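Amidohydrolase 3 domain-containing protein (Pyrococcus furiosus, PDB 3ICJ) is an uncharacterised zinc-binding member of the amidohydrolase family that probably hydrolyses carbon-nitrogen bonds other than peptide bonds. Local coordinates at residues Met122-Gly132 and Asp155-Leu165. Numbering follows the deposited sequence.
Sequences MEELVERVKKG and DLDVIDRPVFL
Val129, on the inner face of helix 122-130, packs against Ile159, Val163 and Leu165 at once. At chi1 180° Val129 puts CG1 beside its carbonyl carbon, 3.7 Å from Ile159 CD1 with the two side chains at about a right angle, and tip to tip with Val163 CG2; its CG2, beside its own N, rests 3.8 Å from Leu165 CD1. One turn earlier, Leu125 CD2 touches Leu156 CD2 at 3.8 Å, and the Leu125 and Leu165 side chains run alongside each other, pointing opposite ways. Val126 CG1 meets Val158 CG2 at about a right angle, and Lys130 crosses Ile159 at a slant, Lys130 CG 3.8 Å from Ile159 CG1. At the start of the helix Met122 CG sits against the Asp155 carboxylate carbon, while Asp155 OD1 forms a salt bridge with Arg149 and OD2 a hydrogen bond with Thr152.

The polar link is at the other end. In one of its two conformers, Arg161 reaches Gly132 O with both terminal nitrogens, NH2 at 2.7 Å (N-H...O 146°) and NH1 at 3.0 Å (133°), the oxygen lying near the guanidinium plane. NH2 approaches from above the carbonyl plane and also bonds Gly134 O, just after the helix.

Helix 122-130 connects neighbouring parallel strands 114-115 and 137-142, a beta-alpha-beta crossover packed on the mixed sheet against strand 163-167, away from the zinc site.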
ATOM      1  N   MET A 122       8.347  14.191 -30.400  1.00 35.78           N
ATOM      2  CA  MET A 122       7.922  12.821 -30.726  1.00 37.76           C
ATOM      3  C   MET A 122       9.106  11.889 -31.041  1.00 34.98           C
ATOM      4  O   MET A 122       9.035  10.688 -30.780  1.00 35.33           O
ATOM      5  CB  MET A 122       6.892  12.813 -31.870  1.00 41.21           C
ATOM      6  CG  MET A 122       5.943  11.585 -31.872  1.00 36.00           C
ATOM      7  SD  MET A 122       4.887  11.452 -30.414  1.00 29.93           S
ATOM      8  CE  MET A 122       4.129  13.082 -30.404  1.00 37.81           C
ATOM      9  N   GLU A 123      10.188  12.467 -31.569  1.00 31.39           N
ATOM     10  CA  GLU A 123      11.445  11.769 -31.856  1.00 35.81           C
ATOM     11  C   GLU A 123      12.074  11.227 -30.574  1.00 37.30           C
ATOM     12  O   GLU A 123      12.473  10.059 -30.542  1.00 41.29           O
ATOM     13  CB  GLU A 123      12.446  12.697 -32.574  1.00 36.54           C
ATOM     14  CG  GLU A 123      12.099  13.056 -34.042  1.00 48.18           C
ATOM     15  CD  GLU A 123      10.831  13.924 -34.197  1.00 57.96           C
ATOM     16  OE1 GLU A 123      10.581  14.818 -33.350  1.00 46.91           O
ATOM     17  OE2 GLU A 123      10.075  13.700 -35.168  1.00 63.49           O
ATOM     18  N   GLU A 124      12.206  12.056 -29.557  1.00 35.60           N
ATOM     19  CA  GLU A 124      12.686  11.629 -28.288  1.00 35.70           C
ATOM     20  C   GLU A 124      11.764  10.656 -27.516  1.00 35.62           C
ATOM     21  O   GLU A 124      12.214   9.753 -26.834  1.00 35.90           O
ATOM     22  CB  GLU A 124      13.024  12.838 -27.430  1.00 37.63           C
ATOM     23  CG  GLU A 124      12.997  12.558 -25.963  1.00 40.35           C
ATOM     24  CD  GLU A 124      14.061  13.301 -25.221  1.00 42.56           C
ATOM     25  OE1 GLU A 124      15.053  12.666 -24.816  1.00 42.82           O
ATOM     26  OE2 GLU A 124      13.896  14.521 -25.037  1.00 45.23           O
ATOM     27  N   LEU A 125      10.465  10.881 -27.649  1.00 34.04           N
ATOM     28  CA  LEU A 125       9.490   9.974 -27.048  1.00 31.74           C
ATOM     29  C   LEU A 125       9.643   8.584 -27.637  1.00 37.13           C
ATOM     30  O   LEU A 125       9.671   7.605 -26.895  1.00 40.38           O
ATOM     31  CB  LEU A 125       8.045  10.473 -27.221  1.00 39.00           C
ATOM     32  CG  LEU A 125       6.922   9.636 -26.574  1.00 36.35           C
ATOM     33  CD1 LEU A 125       5.874  10.514 -25.909  1.00 35.24           C
ATOM     34  CD2 LEU A 125       6.259   8.693 -27.577  1.00 44.79           C
ATOM     35  N   VAL A 126       9.731   8.510 -28.962  1.00 33.55           N
ATOM     36  CA  VAL A 126       9.925   7.238 -29.669  1.00 40.20           C
ATOM     37  C   VAL A 126      11.242   6.533 -29.257  1.00 39.65           C
ATOM     38  O   VAL A 126      11.239   5.315 -29.027  1.00 37.68           O
ATOM     39  CB  VAL A 126       9.775   7.413 -31.224  1.00 41.22           C
ATOM     40  CG1 VAL A 126      10.397   6.256 -32.011  1.00 42.00           C
ATOM     41  CG2 VAL A 126       8.306   7.568 -31.597  1.00 35.64           C
ATOM     42  N   GLU A 127      12.329   7.305 -29.123  1.00 34.35           N
ATOM     43  CA  GLU A 127      13.628   6.792 -28.625  1.00 37.21           C
ATOM     44  C   GLU A 127      13.571   6.218 -27.213  1.00 34.87           C
ATOM     45  O   GLU A 127      14.180   5.178 -26.936  1.00 34.32           O
ATOM     46  CB  GLU A 127      14.730   7.869 -28.674  1.00 38.42           C
ATOM     47  CG  GLU A 127      15.816   7.631 -29.715  1.00 49.46           C
ATOM     48  CD  GLU A 127      15.456   8.176 -31.089  1.00 60.17           C
ATOM     49  OE1 GLU A 127      14.493   7.666 -31.712  1.00 63.37           O
ATOM     50  OE2 GLU A 127      16.150   9.111 -31.553  1.00 66.53           O
ATOM     51  N   ARG A 128      12.857   6.906 -26.322  1.00 36.11           N
ATOM     52  CA  ARG A 128      12.756   6.480 -24.926  1.00 39.35           C
ATOM     53  C   ARG A 128      11.923   5.208 -24.795  1.00 38.36           C
ATOM     54  O   ARG A 128      12.271   4.325 -24.013  1.00 41.29           O
ATOM     55  CB  ARG A 128      12.192   7.599 -24.047  1.00 42.13           C
ATOM     56  CG  ARG A 128      13.120   8.796 -23.895  1.00 47.34           C
ATOM     57  CD  ARG A 128      13.801   8.852 -22.539  1.00 56.18           C
ATOM     58  NE  ARG A 128      12.965   9.540 -21.556  1.00 55.46           N
ATOM     59  CZ  ARG A 128      12.945  10.859 -21.368  1.00 52.44           C
ATOM     60  NH1 ARG A 128      12.143  11.370 -20.444  1.00 53.00           N
ATOM     61  NH2 ARG A 128      13.717  11.668 -22.092  1.00 45.24           N
ATOM     62  N   VAL A 129      10.852   5.114 -25.585  1.00 37.02           N
ATOM     63  CA  VAL A 129       9.991   3.929 -25.620  1.00 40.12           C
ATOM     64  C   VAL A 129      10.763   2.717 -26.161  1.00 44.85           C
ATOM     65  O   VAL A 129      10.705   1.633 -25.573  1.00 44.41           O
ATOM     66  CB  VAL A 129       8.659   4.176 -26.403  1.00 39.24           C
ATOM     67  CG1 VAL A 129       7.790   2.933 -26.429  1.00 36.71           C
ATOM     68  CG2 VAL A 129       7.865   5.281 -25.768  1.00 33.03           C
ATOM     69  N   LYS A 130      11.521   2.919 -27.240  1.00 42.50           N
ATOM     70  CA  LYS A 130      12.345   1.857 -27.838  1.00 45.03           C
ATOM     71  C   LYS A 130      13.366   1.264 -26.869  1.00 45.04           C
ATOM     72  O   LYS A 130      13.741   0.101 -27.010  1.00 50.53           O
ATOM     73  CB  LYS A 130      13.063   2.351 -29.101  1.00 45.33           C
ATOM     74  CG  LYS A 130      12.274   2.198 -30.394  1.00 46.56           C
ATOM     75  CD  LYS A 130      13.044   2.816 -31.556  1.00 53.28           C
ATOM     76  CE  LYS A 130      12.247   2.773 -32.856  1.00 56.55           C
ATOM     77  NZ  LYS A 130      12.933   3.517 -33.958  1.00 49.80           N
ATOM     78  N   LYS A 131      13.805   2.061 -25.889  1.00 44.41           N
ATOM     79  CA  LYS A 131      14.762   1.610 -24.868  1.00 42.34           C
ATOM     80  C   LYS A 131      14.128   0.827 -23.709  1.00 41.57           C
ATOM     81  O   LYS A 131      14.809   0.529 -22.730  1.00 46.74           O
ATOM     82  CB  LYS A 131      15.570   2.789 -24.308  1.00 40.13           C
ATOM     83  CG  LYS A 131      16.639   3.326 -25.226  1.00 39.96           C
ATOM     84  CD  LYS A 131      17.542   4.298 -24.476  1.00 44.60           C
ATOM     85  CE  LYS A 131      18.870   4.503 -25.183  1.00 44.19           C
ATOM     86  NZ  LYS A 131      18.711   5.327 -26.414  1.00 42.65           N
ATOM     87  N   GLY A 132      12.837   0.499 -23.814  1.00 47.26           N
ATOM     88  CA  GLY A 132      12.154  -0.357 -22.823  1.00 46.00           C
ATOM     89  C   GLY A 132      12.371  -1.839 -23.108  1.00 49.45           C
ATOM     90  O   GLY A 132      12.370  -2.258 -24.269  1.00 49.38           O
ATOM     91  N   ASP A 155       2.477   7.090 -34.915  1.00 36.65           N
ATOM     92  CA  ASP A 155       3.833   7.412 -34.417  1.00 41.21           C
ATOM     93  C   ASP A 155       4.484   6.208 -33.733  1.00 42.90           C
ATOM     94  O   ASP A 155       5.687   5.976 -33.866  1.00 42.58           O
ATOM     95  CB  ASP A 155       3.788   8.579 -33.421  1.00 38.26           C
ATOM     96  CG  ASP A 155       3.208   9.847 -34.028  1.00 38.74           C
ATOM     97  OD1 ASP A 155       3.762  10.333 -35.031  1.00 34.75           O
ATOM     98  OD2 ASP A 155       2.199  10.366 -33.501  1.00 35.58           O
ATOM     99  N   LEU A 156       3.673   5.441 -33.007  1.00 40.19           N
ATOM    100  CA  LEU A 156       4.181   4.334 -32.201  1.00 40.11           C
ATOM    101  C   LEU A 156       4.207   3.007 -32.958  1.00 44.14           C
ATOM    102  O   LEU A 156       4.748   2.012 -32.458  1.00 43.22           O
ATOM    103  CB  LEU A 156       3.370   4.198 -30.911  1.00 41.88           C
ATOM    104  CG  LEU A 156       3.181   5.461 -30.069  1.00 38.44           C
ATOM    105  CD1 LEU A 156       2.158   5.196 -28.991  1.00 41.90           C
ATOM    106  CD2 LEU A 156       4.499   5.917 -29.463  1.00 36.83           C
ATOM    107  N   ASP A 157       3.631   2.993 -34.162  1.00 40.98           N
ATOM    108  CA  ASP A 157       3.668   1.800 -35.011  1.00 44.89           C
ATOM    109  C   ASP A 157       5.053   1.499 -35.582  1.00 43.62           C
ATOM    110  O   ASP A 157       5.248   0.437 -36.176  1.00 46.64           O
ATOM    111  CB  ASP A 157       2.633   1.881 -36.140  1.00 46.67           C
ATOM    112  CG  ASP A 157       1.266   1.359 -35.726  1.00 47.88           C
ATOM    113  OD1 ASP A 157       1.140   0.788 -34.622  1.00 42.34           O
ATOM    114  OD2 ASP A 157       0.314   1.525 -36.517  1.00 51.94           O
ATOM    115  N   VAL A 158       6.010   2.417 -35.407  1.00 40.37           N
ATOM    116  CA  VAL A 158       7.412   2.150 -35.783  1.00 42.59           C
ATOM    117  C   VAL A 158       8.102   1.143 -34.830  1.00 39.90           C
ATOM    118  O   VAL A 158       9.090   0.511 -35.198  1.00 42.26           O
ATOM    119  CB  VAL A 158       8.275   3.456 -35.963  1.00 41.54           C
ATOM    120  CG1 VAL A 158       7.681   4.380 -37.037  1.00 36.84           C
ATOM    121  CG2 VAL A 158       8.471   4.184 -34.641  1.00 38.59           C
ATOM    122  N   ILE A 159       7.558   0.996 -33.622  1.00 43.52           N
ATOM    123  CA  ILE A 159       8.040   0.043 -32.606  1.00 41.71           C
ATOM    124  C   ILE A 159       7.342  -1.312 -32.795  1.00 42.90           C
ATOM    125  O   ILE A 159       6.110  -1.382 -32.796  1.00 39.75           O
ATOM    126  CB  ILE A 159       7.767   0.602 -31.183  1.00 41.10           C
ATOM    127  CG1 ILE A 159       8.489   1.943 -31.009  1.00 36.49           C
ATOM    128  CG2 ILE A 159       8.179  -0.401 -30.097  1.00 38.12           C
ATOM    129  CD1 ILE A 159       7.764   2.911 -30.133  1.00 42.56           C
ATOM    130  N   ASP A 160       8.116  -2.391 -32.934  1.00 44.43           N
ATOM    131  CA  ASP A 160       7.523  -3.688 -33.318  1.00 48.42           C
ATOM    132  C   ASP A 160       7.016  -4.584 -32.157  1.00 48.49           C
ATOM    133  O   ASP A 160       6.903  -5.811 -32.303  1.00 51.97           O
ATOM    134  CB  ASP A 160       8.432  -4.453 -34.300  1.00 45.49           C
ATOM    135  CG  ASP A 160       9.708  -4.979 -33.653  1.00 54.93           C
ATOM    136  OD1 ASP A 160      10.020  -4.616 -32.492  1.00 52.15           O
ATOM    137  OD2 ASP A 160      10.407  -5.774 -34.322  1.00 61.65           O
ATOM    138  N   ARG A 161       6.784  -3.996 -30.997  1.00 44.99           N
ATOM    139  CA  ARG A 161       6.046  -4.701 -29.971  0.50 46.79           C
ATOM    140  C   ARG A 161       4.961  -3.877 -29.308  1.00 44.09           C
ATOM    141  O   ARG A 161       4.953  -2.674 -29.513  1.00 42.48           O
ATOM    142  CB  ARG A 161       6.989  -5.305 -28.937  0.50 48.74           C
ATOM    143  CG  ARG A 161       7.716  -4.321 -28.065  0.50 52.66           C
ATOM    144  CD  ARG A 161       8.945  -4.983 -27.463  0.50 55.70           C
ATOM    145  NE  ARG A 161      10.149  -4.215 -27.731  0.50 57.73           N
ATOM    146  CZ  ARG A 161      10.961  -3.753 -26.792  0.50 58.32           C
ATOM    147  NH1 ARG A 161      12.030  -3.050 -27.127  0.50 54.80           N
ATOM    148  NH2 ARG A 161      10.714  -3.999 -25.525  0.50 54.00           N
ATOM    149  N   PRO A 162       4.071  -4.494 -28.540  1.00 42.84           N
ATOM    150  CA  PRO A 162       2.965  -3.707 -27.963  1.00 45.47           C
ATOM    151  C   PRO A 162       3.456  -2.596 -27.048  1.00 42.42           C
ATOM    152  O   PRO A 162       4.436  -2.764 -26.324  1.00 43.54           O
ATOM    153  CB  PRO A 162       2.158  -4.735 -27.161  1.00 41.21           C
ATOM    154  CG  PRO A 162       2.449  -6.020 -27.822  1.00 48.64           C
ATOM    155  CD  PRO A 162       3.879  -5.936 -28.276  1.00 40.44           C
ATOM    156  N   VAL A 163       2.783  -1.457 -27.135  1.00 43.44           N
ATOM    157  CA  VAL A 163       3.179  -0.245 -26.436  1.00 39.14           C
ATOM    158  C   VAL A 163       1.921   0.349 -25.812  1.00 41.04           C
ATOM    159  O   VAL A 163       0.876   0.389 -26.455  1.00 45.41           O
ATOM    160  CB  VAL A 163       3.862   0.746 -27.424  1.00 39.69           C
ATOM    161  CG1 VAL A 163       3.818   2.152 -26.914  1.00 37.87           C
ATOM    162  CG2 VAL A 163       5.326   0.330 -27.699  1.00 34.71           C
ATOM    163  N   PHE A 164       2.000   0.785 -24.555  1.00 36.76           N
ATOM    164  CA  PHE A 164       0.835   1.375 -23.893  1.00 38.00           C
ATOM    165  C   PHE A 164       1.359   2.476 -22.984  1.00 39.03           C
ATOM    166  O   PHE A 164       2.075   2.196 -22.015  1.00 36.88           O
ATOM    167  CB  PHE A 164       0.075   0.295 -23.107  1.00 34.83           C
ATOM    168  CG  PHE A 164      -1.185   0.793 -22.417  1.00 40.35           C
ATOM    169  CD1 PHE A 164      -2.425   0.605 -23.004  1.00 36.70           C
ATOM    170  CD2 PHE A 164      -1.126   1.429 -21.180  1.00 42.20           C
ATOM    171  CE1 PHE A 164      -3.585   1.054 -22.383  1.00 43.73           C
ATOM    172  CE2 PHE A 164      -2.286   1.886 -20.548  1.00 45.94           C
ATOM    173  CZ  PHE A 164      -3.514   1.698 -21.152  1.00 38.05           C
ATOM    174  N   LEU A 165       1.023   3.723 -23.310  1.00 35.14           N
ATOM    175  CA  LEU A 165       1.647   4.886 -22.666  1.00 37.12           C
ATOM    176  C   LEU A 165       0.646   5.852 -22.034  1.00 38.45           C
ATOM    177  O   LEU A 165      -0.118   6.500 -22.739  1.00 40.64           O
ATOM    178  CB  LEU A 165       2.508   5.657 -23.675  1.00 32.31           C
ATOM    179  CG  LEU A 165       3.536   4.887 -24.509  1.00 37.70           C
ATOM    180  CD1 LEU A 165       4.087   5.777 -25.614  1.00 33.67           C
ATOM    181  CD2 LEU A 165       4.663   4.345 -23.657  1.00 34.99           C
TER